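Local coordinates for protein predicted ancestral HMA domain of Pik-1 from Oryza spp. (Synthetic construct, PDB 7BNT) that probably binds a blast-fungus AVR-Pik effector, as a reconstructed ancestor of the integrated HMA domain of the rice immune receptor Pik-1, at residues V9-M14 with E70-S75. Sequence-based numbering, arbitrary orientation.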
# COMPACT_ATOMS: atom_id res chain seq x y z
N VAL B 9 3.39 4.30 -4.56
CA VAL B 9 4.08 3.98 -3.29
C VAL B 9 4.82 5.23 -2.83
O VAL B 9 5.59 5.80 -3.61
CB VAL B 9 5.05 2.80 -3.44
CG1 VAL B 9 5.71 2.51 -2.11
CG2 VAL B 9 4.33 1.58 -3.97
N ILE B 10 4.57 5.62 -1.59
CA ILE B 10 5.17 6.81 -0.97
C ILE B 10 5.87 6.39 0.32
O ILE B 10 5.25 5.75 1.18
CB ILE B 10 4.13 7.93 -0.73
CG1 ILE B 10 3.54 8.42 -2.05
CG2 ILE B 10 4.75 9.07 0.05
CD1 ILE B 10 2.31 9.30 -1.89
N LYS B 11 7.14 6.74 0.45
CA LYS B 11 7.90 6.54 1.70
C LYS B 11 7.47 7.61 2.70
O LYS B 11 7.39 8.81 2.32
CB LYS B 11 9.41 6.62 1.46
CG LYS B 11 10.25 6.31 2.70
CD LYS B 11 11.71 6.03 2.34
CE LYS B 11 12.62 5.79 3.52
NZ LYS B 11 14.02 5.52 3.08
N VAL B 12 7.13 7.18 3.90
CA VAL B 12 6.57 8.10 4.91
C VAL B 12 7.49 8.14 6.10
O VAL B 12 8.24 7.20 6.35
CB VAL B 12 5.14 7.71 5.34
CG1 VAL B 12 4.19 7.87 4.16
CG2 VAL B 12 5.08 6.31 5.93
N PRO B 13 7.37 9.22 6.90
CA PRO B 13 8.20 9.40 8.07
C PRO B 13 7.92 8.30 9.10
O PRO B 13 6.77 7.89 9.31
CB PRO B 13 7.78 10.79 8.56
CG PRO B 13 6.35 10.89 8.10
CD PRO B 13 6.40 10.31 6.72
N MET B 14 9.00 7.85 9.70
CA MET B 14 9.01 6.79 10.71
C MET B 14 9.40 7.37 12.07
O MET B 14 9.94 6.62 12.88
CB MET B 14 9.97 5.70 10.25
CG MET B 14 9.51 5.05 8.96
SD MET B 14 8.04 4.03 9.21
CE MET B 14 8.82 2.54 9.84
N GLU B 70 8.23 10.85 0.21
CA GLU B 70 8.98 10.67 -1.04
C GLU B 70 8.23 9.67 -1.92
O GLU B 70 8.00 8.54 -1.50
CB GLU B 70 10.40 10.21 -0.71
CG GLU B 70 11.29 10.02 -1.90
CD GLU B 70 12.69 9.57 -1.53
OE1 GLU B 70 12.93 9.22 -0.33
OE2 GLU B 70 13.54 9.52 -2.44
N LEU B 71 7.86 10.09 -3.11
CA LEU B 71 7.27 9.18 -4.11
C LEU B 71 8.33 8.18 -4.56
O LEU B 71 9.41 8.61 -5.00
CB LEU B 71 6.74 9.98 -5.29
CG LEU B 71 6.03 9.21 -6.40
CD1 LEU B 71 4.79 8.50 -5.88
CD2 LEU B 71 5.64 10.15 -7.52
N LEU B 72 8.00 6.89 -4.53
CA LEU B 72 8.99 5.87 -4.93
C LEU B 72 8.52 4.99 -6.07
O LEU B 72 9.38 4.30 -6.63
CB LEU B 72 9.37 5.01 -3.72
CG LEU B 72 10.08 5.73 -2.58
CD1 LEU B 72 10.44 4.70 -1.53
CD2 LEU B 72 11.33 6.46 -3.02
N GLN B 73 7.21 4.90 -6.34
CA GLN B 73 6.77 4.01 -7.43
C GLN B 73 5.45 4.54 -7.97
O GLN B 73 4.61 4.96 -7.17
CB GLN B 73 6.57 2.59 -6.91
CG GLN B 73 6.38 1.56 -8.02
CD GLN B 73 5.95 0.21 -7.51
OE1 GLN B 73 6.58 -0.38 -6.63
NE2 GLN B 73 4.91 -0.31 -8.11
N VAL B 74 5.31 4.44 -9.29
CA VAL B 74 4.03 4.66 -10.00
C VAL B 74 3.85 3.49 -10.95
O VAL B 74 4.76 3.20 -11.76
CB VAL B 74 4.06 6.00 -10.75
CG1 VAL B 74 2.77 6.24 -11.51
CG2 VAL B 74 4.35 7.16 -9.81
N SER B 75 2.71 2.83 -10.87
CA SER B 75 2.45 1.69 -11.76
C SER B 75 0.96 1.57 -12.07
O SER B 75 0.14 2.24 -11.47
CB SER B 75 3.01 0.46 -11.17
OG SER B 75 2.43 0.18 -9.93
OXT SER B 75 0.66 0.80 -13.01
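A classic beta bulge joins V9 to L72 and Q73, where the first strand of the HMA domain, 6-11, pairs antiparallel with the last, 70-74. The carbonyl oxygen of V9 takes both successive amides of the bulge: V9 O lies 2.8 Å from L72 N in a nearly straight bond (168° at the hydrogen), whereas the bond to it from Q73 N is weak. V9 N closes the pair by donating to Q73 O at 3.0 Å. Past the bulge the ladder is regular, with K11 N bonded to E70 O at 2.8 Å and E70 N returning a bond to K11 O. Between the bulge and this pair, I10 faces L71 as a non-hydrogen-bonded pair, and its CA makes a CA-H...O contact with E70 O.

In the ferredoxin-like βαββαβ fold the two strands sit side by side in a four-stranded sheet, one face of which carries the two helices. I10 and L71 point to that helical face. With CG of L71 anti to its backbone nitrogen (chi1 -177°) and chi2 at 61°, CD1 is turned toward strand 6-11, where it touches V9 O and meets I10 CG1 at 4.0 Å; I10 also packs on L58, V59 and L62 of helix 55-65.

On the opposite face V9 and Q73 lean across one another, CG2 of V9 resting against Q73 CB at 3.8 Å. The bulge brings L72 to this side as well, where its CD1 reaches K11 CB at 3.7 Å. The extended K11 chain leads its ammonium away from the ladder, leaving NZ 5.1 Å from E70 OE1, too far for contact, so any attraction between the opposite charges is probably only long-range. Strand 70-74 is the sheet's edge within the chain, and Q73 and V74 pair there with an antiparallel strand of another protein, which carries the sheet across the interface.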